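HIAXHD3 (Humicola insolens, PDB 3ZXK) removes arabinofuranose side chains, probably from arabinoxylan, and is the enzyme into which endo-xylanase activity was introduced by active-site engineering. Local coordinates at residues Glu21-Gly26 with Ser86-Arg91; Asn160-Val165 with Val182-Gln187; Tyr203-Thr208 with Tyr215-Thr220. All coordinates share one frame; numbering follows the deposited sequence.

Interaction 1: Glu21-Gly26 with Ser86-Arg91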
loop_
_atom_site.group_PDB
_atom_site.type_symbol
_atom_site.label_atom_id
_atom_site.label_comp_id
_atom_site.label_asym_id
_atom_site.label_seq_id
_atom_site.Cartn_x
_atom_site.Cartn_y
_atom_site.Cartn_z
ATOM N N GLU A 21 -4.111 8.292 -5.404
ATOM C CA GLU A 21 -4.694 9.633 -5.583
ATOM C C GLU A 21 -3.574 10.599 -5.235
ATOM O O GLU A 21 -2.935 10.403 -4.219
ATOM C CB GLU A 21 -5.866 9.846 -4.591
ATOM C CG GLU A 21 -6.403 11.292 -4.500
ATOM C CD GLU A 21 -7.570 11.573 -5.433
ATOM O OE1 GLU A 21 -8.585 10.839 -5.399
ATOM O OE2 GLU A 21 -7.474 12.546 -6.202
ATOM N N VAL A 22 -3.323 11.621 -6.060
ATOM C CA VAL A 22 -2.304 12.638 -5.742
ATOM C C VAL A 22 -2.903 14.036 -5.803
ATOM O O VAL A 22 -3.745 14.323 -6.657
ATOM C CB VAL A 22 -1.078 12.623 -6.702
ATOM C CG1 VAL A 22 -0.031 11.576 -6.318
ATOM C CG2 VAL A 22 -1.496 12.537 -8.175
ATOM N N PHE A 23 -2.472 14.900 -4.894
ATOM C CA PHE A 23 -2.904 16.299 -4.925
ATOM C C PHE A 23 -1.861 17.156 -4.250
ATOM O O PHE A 23 -0.957 16.628 -3.617
ATOM C CB PHE A 23 -4.307 16.492 -4.299
ATOM C CG PHE A 23 -4.400 16.068 -2.856
ATOM C CD1 PHE A 23 -4.706 14.764 -2.502
ATOM C CD2 PHE A 23 -4.150 16.978 -1.843
ATOM C CE1 PHE A 23 -4.760 14.370 -1.166
ATOM C CE2 PHE A 23 -4.229 16.599 -0.503
ATOM C CZ PHE A 23 -4.556 15.301 -0.158
ATOM N N ARG A 24 -1.981 18.465 -4.418
ATOM C CA ARG A 24 -1.011 19.387 -3.844
ATOM C C ARG A 24 -1.694 20.313 -2.869
ATOM O O ARG A 24 -2.811 20.790 -3.133
ATOM C CB ARG A 24 -0.371 20.228 -4.954
ATOM C CG ARG A 24 0.663 21.201 -4.441
ATOM C CD ARG A 24 1.408 21.898 -5.566
ATOM N NE ARG A 24 0.536 22.691 -6.429
ATOM C CZ ARG A 24 0.182 23.952 -6.196
ATOM N NH1 ARG A 24 0.607 24.591 -5.103
ATOM N NH2 ARG A 24 -0.600 24.587 -7.053
ATOM N N VAL A 25 -1.039 20.554 -1.735
ATOM C CA VAL A 25 -1.408 21.674 -0.846
ATOM C C VAL A 25 -0.183 22.542 -0.706
ATOM O O VAL A 25 0.808 22.121 -0.099
ATOM C CB VAL A 25 -1.847 21.186 0.550
ATOM C CG1 VAL A 25 -2.352 22.375 1.375
ATOM C CG2 VAL A 25 -2.919 20.104 0.428
ATOM N N GLY A 26 -0.221 23.740 -1.275
ATOM C CA GLY A 26 0.941 24.625 -1.182
ATOM C C GLY A 26 2.181 23.990 -1.783
ATOM O O GLY A 26 2.185 23.675 -2.975
ATOM N N SER A 86 -9.731 4.138 -3.566
ATOM C CA SER A 86 -10.440 5.102 -2.719
ATOM C C SER A 86 -9.984 6.523 -3.020
ATOM O O SER A 86 -9.423 6.776 -4.092
ATOM C CB SER A 86 -10.244 4.688 -1.261
ATOM O OG SER A 86 -10.634 3.327 -1.107
ATOM N N THR A 87 -10.277 7.482 -2.154
ATOM C CA THR A 87 -9.993 8.862 -2.533
ATOM C C THR A 87 -9.740 9.723 -1.298
ATOM O O THR A 87 -10.287 9.458 -0.239
ATOM C CB THR A 87 -11.137 9.435 -3.419
ATOM O OG1 THR A 87 -10.748 10.715 -3.904
ATOM C CG2 THR A 87 -12.442 9.568 -2.649
ATOM N N LEU A 88 -8.920 10.758 -1.483
ATOM C CA LEU A 88 -8.514 11.674 -0.413
ATOM C C LEU A 88 -8.352 13.064 -0.996
ATOM O O LEU A 88 -7.764 13.213 -2.075
ATOM C CB LEU A 88 -7.158 11.275 0.148
ATOM C CG LEU A 88 -6.557 12.134 1.264
ATOM C CD1 LEU A 88 -7.376 11.900 2.527
ATOM C CD2 LEU A 88 -5.117 11.734 1.543
ATOM N N ARG A 89 -8.838 14.078 -0.279
ATOM C CA ARG A 89 -8.575 15.494 -0.630
ATOM C C ARG A 89 -8.497 16.321 0.630
ATOM O O ARG A 89 -9.015 15.934 1.665
ATOM C CB ARG A 89 -9.638 16.111 -1.576
ATOM C CG ARG A 89 -9.742 15.489 -2.981
ATOM C CD ARG A 89 -8.580 15.914 -3.877
ATOM N NE ARG A 89 -8.459 15.129 -5.101
ATOM C CZ ARG A 89 -8.944 15.474 -6.301
ATOM N NH1 ARG A 89 -9.628 16.614 -6.508
ATOM N NH2 ARG A 89 -8.750 14.654 -7.319
ATOM N N TYR A 90 -7.843 17.469 0.535
ATOM C CA TYR A 90 -7.772 18.393 1.657
ATOM C C TYR A 90 -8.745 19.561 1.442
ATOM O O TYR A 90 -8.719 20.222 0.389
ATOM C CB TYR A 90 -6.358 18.946 1.734
ATOM C CG TYR A 90 -6.168 20.017 2.766
ATOM C CD1 TYR A 90 -6.259 19.734 4.138
ATOM C CD2 TYR A 90 -5.863 21.313 2.374
ATOM C CE1 TYR A 90 -6.057 20.735 5.093
ATOM C CE2 TYR A 90 -5.683 22.320 3.297
ATOM C CZ TYR A 90 -5.764 22.028 4.659
ATOM O OH TYR A 90 -5.554 23.056 5.569
ATOM N N ARG A 91 -9.587 19.802 2.440
ATOM C CA ARG A 91 -10.587 20.857 2.361
ATOM C C ARG A 91 -10.029 22.073 3.065
ATOM O O ARG A 91 -9.866 22.068 4.284
ATOM C CB ARG A 91 -11.880 20.401 3.028
ATOM C CG ARG A 91 -13.084 21.215 2.593
ATOM C CD ARG A 91 -14.349 20.689 3.232
ATOM N NE ARG A 91 -15.519 21.262 2.552
ATOM C CZ ARG A 91 -16.778 20.956 2.849
ATOM N NH1 ARG A 91 -17.060 20.108 3.852
ATOM N NH2 ARG A 91 -17.769 21.498 2.159
#
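The Glu21 side chain leaves with CG anti to the backbone N (chi1 170°) and then bends at chi2 (93°), which carries its carboxylate across to Thr87 and Arg89. The two strands, 21-25 and 87-91, are the first strands of consecutive blades in the five-bladed beta-propeller of family 43 hydrolases. They run nearly parallel, and at 7.1 Å between axes they are too far apart to pair as one sheet, so side chains make the join. Each carboxylate oxygen of Glu21 has its own partner. OE1 accepts from Thr87 OG1 at 2.6 Å, approached from above the carboxylate plane. OE2 takes both NE and NH2 of Arg89, a side-on grip on a single oxygen, with NH2 at 2.7 Å. OE2 lies in the guanidinium plane, yet the two charged groups are turned 77° from each other, so this is not the flat, two-oxygen form of the salt bridge. Both partners are tied onward: Thr87 OG1 also bonds Leu146 N, and Arg89 NH2 bonds Met196 O, which spreads the network over the following blades.

Further along, the packing turns apolar. Phe23 places CG between its backbone N and carbonyl carbon, and the ring lies against strand 87-91. The CA of Arg89 sits over one face, 4.2 Å from the ring centroid, as a CH-pi contact. Leu88 meets the ring at CE1 through its CG at 3.8 Å, and Tyr90 CB packs against CE2, across the ring from CE1. Both methyls of Val25 lie against the Tyr90 ring, whose OH is held by Asp95. The backbone N and O of Leu88 are buried with no hydrogen-bonding partner in the model; that oxygen stands 3.3 Å from Phe23 CE1.

Interaction 2: Asn160-Val165 with Val182-Gln187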
loop_
_atom_site.group_PDB
_atom_site.type_symbol
_atom_site.label_atom_id
_atom_site.label_comp_id
_atom_site.label_asym_id
_atom_site.label_seq_id
_atom_site.Cartn_x
_atom_site.Cartn_y
_atom_site.Cartn_z
ATOM N N ASN A 160 -18.246 1.362 -12.256
ATOM C CA ASN A 160 -17.668 0.402 -13.181
ATOM C C ASN A 160 -18.873 -0.445 -13.614
ATOM O O ASN A 160 -19.569 -1.012 -12.764
ATOM C CB ASN A 160 -16.573 -0.447 -12.499
ATOM C CG ASN A 160 -16.156 -1.662 -13.330
ATOM O OD1 ASN A 160 -16.947 -2.217 -14.106
ATOM N ND2 ASN A 160 -14.921 -2.105 -13.151
ATOM N N PRO A 161 -19.131 -0.545 -14.924
ATOM C CA PRO A 161 -18.330 -0.164 -16.070
ATOM C C PRO A 161 -18.577 1.248 -16.594
ATOM O O PRO A 161 -17.897 1.691 -17.542
ATOM C CB PRO A 161 -18.771 -1.184 -17.133
ATOM C CG PRO A 161 -20.215 -1.400 -16.834
ATOM C CD PRO A 161 -20.293 -1.378 -15.321
ATOM N N THR A 162 -19.543 1.939 -15.989
ATOM C CA THR A 162 -19.921 3.298 -16.385
ATOM C C THR A 162 -19.790 4.209 -15.197
ATOM O O THR A 162 -19.768 3.753 -14.037
ATOM C CB THR A 162 -21.351 3.357 -16.940
ATOM O OG1 THR A 162 -22.245 2.794 -15.980
ATOM C CG2 THR A 162 -21.445 2.535 -18.200
ATOM N N ILE A 163 -19.650 5.505 -15.476
ATOM C CA ILE A 163 -19.336 6.468 -14.416
ATOM C C ILE A 163 -20.571 7.251 -14.000
ATOM O O ILE A 163 -21.350 7.658 -14.854
ATOM C CB ILE A 163 -18.187 7.424 -14.820
ATOM C CG1 ILE A 163 -16.965 6.607 -15.280
ATOM C CG2 ILE A 163 -17.786 8.327 -13.647
ATOM C CD1 ILE A 163 -16.401 5.637 -14.241
ATOM N N ASN A 164 -20.719 7.433 -12.683
ATOM C CA ASN A 164 -21.755 8.278 -12.067
ATOM C C ASN A 164 -21.106 9.412 -11.272
ATOM O O ASN A 164 -19.926 9.322 -10.914
ATOM C CB ASN A 164 -22.585 7.420 -11.112
ATOM C CG ASN A 164 -22.955 6.101 -11.728
ATOM O OD1 ASN A 164 -23.648 6.069 -12.738
ATOM N ND2 ASN A 164 -22.425 5.008 -11.168
ATOM N N VAL A 165 -21.861 10.471 -10.998
ATOM C CA VAL A 165 -21.377 11.532 -10.122
ATOM C C VAL A 165 -22.406 11.809 -9.045
ATOM O O VAL A 165 -23.567 12.140 -9.333
ATOM C CB VAL A 165 -21.050 12.837 -10.898
ATOM C CG1 VAL A 165 -20.811 14.031 -9.948
ATOM C CG2 VAL A 165 -19.877 12.628 -11.841
ATOM N N VAL A 182 -22.945 9.398 -16.348
ATOM C CA VAL A 182 -22.368 10.631 -16.910
ATOM C C VAL A 182 -21.392 10.315 -18.044
ATOM O O VAL A 182 -21.076 11.188 -18.858
ATOM C CB VAL A 182 -21.674 11.502 -15.827
ATOM C CG1 VAL A 182 -22.625 11.726 -14.667
ATOM C CG2 VAL A 182 -20.335 10.902 -15.317
ATOM N N TYR A 183 -20.863 9.084 -18.035
ATOM C CA TYR A 183 -20.014 8.572 -19.105
ATOM C C TYR A 183 -20.226 7.063 -19.247
ATOM O O TYR A 183 -20.180 6.331 -18.255
ATOM C CB TYR A 183 -18.509 8.826 -18.828
ATOM C CG TYR A 183 -17.659 8.294 -19.974
ATOM C CD1 TYR A 183 -17.671 8.932 -21.225
ATOM C CD2 TYR A 183 -16.916 7.117 -19.840
ATOM C CE1 TYR A 183 -16.938 8.432 -22.282
ATOM C CE2 TYR A 183 -16.184 6.608 -20.896
ATOM C CZ TYR A 183 -16.212 7.256 -22.114
ATOM O OH TYR A 183 -15.463 6.736 -23.145
ATOM N N ALA A 184 -20.435 6.617 -20.484
ATOM C CA ALA A 184 -20.377 5.201 -20.847
ATOM C C ALA A 184 -19.499 5.105 -22.098
ATOM O O ALA A 184 -19.640 5.910 -23.028
ATOM C CB ALA A 184 -21.764 4.647 -21.119
ATOM N N HIS A 185 -18.590 4.138 -22.126
ATOM C CA HIS A 185 -17.727 3.982 -23.287
ATOM C C HIS A 185 -18.591 3.563 -24.447
ATOM O O HIS A 185 -19.400 2.635 -24.319
ATOM C CB HIS A 185 -16.646 2.951 -23.035
ATOM C CG HIS A 185 -15.596 2.933 -24.095
ATOM N ND1 HIS A 185 -15.785 2.334 -25.287
ATOM C CD2 HIS A 185 -14.334 3.517 -24.142
ATOM C CE1 HIS A 185 -14.695 2.514 -26.053
ATOM N NE2 HIS A 185 -13.813 3.247 -25.360
ATOM N N PRO A 186 -18.426 4.223 -25.605
ATOM C CA PRO A 186 -19.326 3.984 -26.742
ATOM C C PRO A 186 -19.170 2.631 -27.438
ATOM O O PRO A 186 -20.029 2.254 -28.251
ATOM C CB PRO A 186 -18.968 5.121 -27.714
ATOM C CG PRO A 186 -17.603 5.553 -27.305
ATOM C CD PRO A 186 -17.575 5.408 -25.821
ATOM N N GLN A 187 -18.076 1.920 -27.160
ATOM C CA GLN A 187 -17.887 0.573 -27.707
ATOM C C GLN A 187 -18.076 -0.469 -26.603
ATOM O O GLN A 187 -17.731 -1.639 -26.754
ATOM C CB GLN A 187 -16.515 0.433 -28.387
ATOM C CG GLN A 187 -16.469 0.982 -29.803
ATOM C CD GLN A 187 -16.312 2.493 -29.875
ATOM O OE1 GLN A 187 -15.365 3.060 -29.333
ATOM N NE2 GLN A 187 -17.224 3.148 -30.602
HETATM O O HOH W 1 -18.245 1.978 -20.181
#
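Ile163 and Tyr183 form the ordered centre of this contact, an antiparallel hydrogen-bonded pair between the third and fourth strands of the third propeller blade. Ile163 N donates to Tyr183 O at 2.9 Å, almost straight at 173° and in the carbonyl plane. The return bond goes to Val182 instead: its N reaches Ile163 O at 2.8 Å but is bent to 127° and weak. With Val182 and Tyr183 both facing Ile163, this is a classic beta bulge, placed where strand 175-183 turns a corner and Val182 also bonds the backbone of Tyr228 in the next blade. Asn160, before the cis peptide to Pro161, touches a bound xylose unit and bonds Glu192.

The buried side is close-fitting. Val182 points toward the partner strand, and its CG2, set between its own backbone N and carbonyl carbon, comes within 3.4 Å of Ile163 O. The same methyl touches both Ile163 CG2 at 4.0 Å and Val165 CG2 at 3.9 Å. The other end is partly exposed. There Thr162 CG2 meets Ala184 CB at 3.6 Å, and beyond it the chains are joined through water: one molecule donates to Pro161 O at 2.7 Å and accepts from His185 N at 2.9 Å. One straight amide bond and methyl packing thus hold the buried end, while the partly exposed end depends on a water that spans the backbones where direct pairing stops.

Interaction 3: Tyr203-Thr208 with Tyr215-Thr220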
loop_
_atom_site.group_PDB
_atom_site.type_symbol
_atom_site.label_atom_id
_atom_site.label_comp_id
_atom_site.label_asym_id
_atom_site.label_seq_id
_atom_site.Cartn_x
_atom_site.Cartn_y
_atom_site.Cartn_z
ATOM N N TYR A 203 -14.650 20.716 -15.715
ATOM C CA TYR A 203 -14.621 19.476 -14.937
ATOM C C TYR A 203 -14.031 18.344 -15.753
ATOM O O TYR A 203 -14.424 18.111 -16.893
ATOM C CB TYR A 203 -16.027 19.089 -14.455
ATOM C CG TYR A 203 -16.600 20.129 -13.522
ATOM C CD1 TYR A 203 -17.300 21.227 -14.019
ATOM C CD2 TYR A 203 -16.404 20.035 -12.127
ATOM C CE1 TYR A 203 -17.795 22.218 -13.187
ATOM C CE2 TYR A 203 -16.903 21.020 -11.271
ATOM C CZ TYR A 203 -17.616 22.099 -11.808
ATOM O OH TYR A 203 -18.122 23.119 -11.003
ATOM N N TYR A 204 -13.078 17.662 -15.148
ATOM C CA TYR A 204 -12.408 16.526 -15.750
ATOM C C TYR A 204 -12.549 15.310 -14.847
ATOM O O TYR A 204 -12.493 15.401 -13.603
ATOM C CB TYR A 204 -10.920 16.824 -15.975
ATOM C CG TYR A 204 -10.646 17.954 -16.950
ATOM C CD1 TYR A 204 -10.705 19.271 -16.539
ATOM C CD2 TYR A 204 -10.328 17.698 -18.297
ATOM C CE1 TYR A 204 -10.459 20.309 -17.415
ATOM C CE2 TYR A 204 -10.054 18.740 -19.186
ATOM C CZ TYR A 204 -10.165 20.056 -18.736
ATOM O OH TYR A 204 -9.915 21.127 -19.552
ATOM N N ILE A 205 -12.644 14.152 -15.481
ATOM C CA ILE A 205 -12.589 12.888 -14.748
ATOM C C ILE A 205 -11.589 12.007 -15.479
ATOM O O ILE A 205 -11.672 11.854 -16.692
ATOM C CB ILE A 205 -13.969 12.172 -14.661
ATOM C CG1 ILE A 205 -14.992 13.046 -13.925
ATOM C CG2 ILE A 205 -13.807 10.827 -13.960
ATOM C CD1 ILE A 205 -16.425 12.577 -14.044
ATOM N N LEU A 206 -10.621 11.466 -14.756
ATOM C CA LEU A 206 -9.720 10.475 -15.321
ATOM C C LEU A 206 -10.248 9.094 -15.006
ATOM O O LEU A 206 -10.622 8.816 -13.858
ATOM C CB LEU A 206 -8.324 10.622 -14.715
ATOM C CG LEU A 206 -7.277 11.221 -15.643
ATOM C CD1 LEU A 206 -7.618 12.681 -15.949
ATOM C CD2 LEU A 206 -5.887 11.067 -15.008
ATOM N N VAL A 207 -10.269 8.227 -16.013
ATOM C CA VAL A 207 -10.679 6.828 -15.826
ATOM C C VAL A 207 -9.692 5.893 -16.504
ATOM O O VAL A 207 -8.997 6.303 -17.435
ATOM C CB VAL A 207 -12.125 6.547 -16.354
ATOM C CG1 VAL A 207 -13.162 7.420 -15.659
ATOM C CG2 VAL A 207 -12.228 6.786 -17.875
ATOM N N THR A 208 -9.636 4.657 -16.026
ATOM C CA THR A 208 -8.818 3.622 -16.641
ATOM C C THR A 208 -9.683 2.602 -17.348
ATOM O O THR A 208 -10.780 2.266 -16.868
ATOM C CB THR A 208 -7.884 2.912 -15.616
ATOM O OG1 THR A 208 -6.999 1.990 -16.283
ATOM C CG2 THR A 208 -8.665 2.127 -14.570
ATOM N N TYR A 215 -8.183 7.195 -19.905
ATOM C CA TYR A 215 -8.920 8.200 -20.659
ATOM C C TYR A 215 -9.098 9.443 -19.826
ATOM O O TYR A 215 -9.173 9.383 -18.602
ATOM C CB TYR A 215 -10.275 7.659 -21.147
ATOM C CG TYR A 215 -10.184 6.377 -21.964
ATOM C CD1 TYR A 215 -9.217 6.217 -22.956
ATOM C CD2 TYR A 215 -11.072 5.334 -21.746
ATOM C CE1 TYR A 215 -9.137 5.047 -23.707
ATOM C CE2 TYR A 215 -11.010 4.165 -22.488
ATOM C CZ TYR A 215 -10.039 4.028 -23.473
ATOM O OH TYR A 215 -9.951 2.869 -24.215
ATOM N N VAL A 216 -9.099 10.583 -20.492
ATOM C CA VAL A 216 -9.474 11.824 -19.838
ATOM C C VAL A 216 -10.867 12.198 -20.299
ATOM O O VAL A 216 -11.138 12.246 -21.502
ATOM C CB VAL A 216 -8.423 12.967 -20.003
ATOM C CG1 VAL A 216 -7.943 13.130 -21.441
ATOM C CG2 VAL A 216 -8.992 14.280 -19.444
ATOM N N LEU A 217 -11.778 12.383 -19.352
ATOM C CA LEU A 217 -13.138 12.835 -19.681
ATOM C C LEU A 217 -13.291 14.302 -19.303
ATOM O O LEU A 217 -12.751 14.720 -18.288
ATOM C CB LEU A 217 -14.192 12.030 -18.916
ATOM C CG LEU A 217 -13.969 10.530 -18.783
ATOM C CD1 LEU A 217 -15.106 9.919 -17.982
ATOM C CD2 LEU A 217 -13.834 9.914 -20.147
ATOM N N ARG A 218 -14.048 15.058 -20.098
ATOM C CA ARG A 218 -14.323 16.471 -19.807
ATOM C C ARG A 218 -15.818 16.740 -19.979
ATOM O O ARG A 218 -16.457 16.272 -20.952
ATOM C CB ARG A 218 -13.503 17.390 -20.718
ATOM C CG ARG A 218 -13.563 18.877 -20.329
ATOM C CD ARG A 218 -12.711 19.717 -21.261
ATOM N NE ARG A 218 -13.367 19.869 -22.562
ATOM C CZ ARG A 218 -12.811 20.485 -23.602
ATOM N NH1 ARG A 218 -11.589 21.003 -23.479
ATOM N NH2 ARG A 218 -13.472 20.597 -24.748
ATOM N N SER A 219 -16.367 17.525 -19.061
ATOM C CA SER A 219 -17.810 17.794 -19.075
ATOM C C SER A 219 -18.133 18.662 -20.285
ATOM O O SER A 219 -17.483 19.690 -20.510
ATOM C CB SER A 219 -18.226 18.544 -17.824
ATOM O OG SER A 219 -19.566 18.984 -17.964
ATOM N N THR A 220 -19.146 18.266 -21.032
ATOM C CA THR A 220 -19.503 18.981 -22.260
ATOM C C THR A 220 -20.365 20.231 -21.962
ATOM O O THR A 220 -20.487 21.128 -22.798
ATOM C CB THR A 220 -20.233 18.059 -23.249
ATOM O OG1 THR A 220 -21.455 17.624 -22.661
ATOM C CG2 THR A 220 -19.384 16.821 -23.559
HETATM O O HOH W 2 -16.336 21.427 -18.115
#
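Tyr204 and Arg218 face each other as a non-hydrogen-bonded pair in the antiparallel hairpin formed by the middle strands of the fourth propeller blade. Tyr204 is the side chain to follow. Its CG stands anti to the carbonyl carbon (chi1 -63°), which lays the ring alongside the partner strand. CB starts 3.6 Å from Leu217 O. One step out, CD2 meets Val216 CG2 at 3.8 Å, a methyl placed at the ring edge. CE2 has Arg218 CD at 3.5 Å, while Arg218 CG sits over the ring face, 4.0 Å from its centroid in a CH-pi contact. At the tip, OH passes Arg218 CD and hydrogen-bonds Gly286 O. Arg218 runs the same way alongside the ring, bends at chi3, and gives NH1 to Asp285 O; its guanidinium plane stands 71° from the ring. With an alanine here in place of Tyr204, the aliphatic part of Arg218 is likely to lose the ring it lies on, and Gly286 O this hydroxyl.

Beneath the side chains the backbone ladder is regular. Ile205 and Leu217 exchange two bonds, the one from Leu217 N to Ile205 O being 2.7 Å, and Val207 and Tyr215 do the same; Ser219 N adds one to Tyr203 O. A water between Tyr203 N and Ser219 O extends the pairing at that end. On the face of Ile205 and Val207, Leu217 CD1 packs on Val207 CG1 at 3.9 Å.

No helix takes part in these surroundings. Strand 192-199 flanks 202-209 and strand 228-232 flanks 213-219, while Trp282 of the fifth blade meets the Tyr204 ring edge-to-face.

How the interactions relate
The three contacts lie in different blades of one propeller: interaction 1 joins the first strands of two blades, whereas interactions 2 and 3 lie within the third and fourth. These last two pack directly, with centres 10 Å apart; Tyr183 CG meets Leu217 CD1 at 3.6 Å. Interaction 1 stands apart, its centre 18 Å from interaction 3 and 24 Å from interaction 2, but Arg195 of strand 192-199 bonds Ser86 O through its side-chain NH2 and Leu206 through its backbone. Glu192 of the glycan pocket bonds the side chain of Asn160 and the backbone of Thr208. The Val207 side chain is about 11 Å from the bound arabinofuranose, that of Ser86 about 12 Å from a xylose.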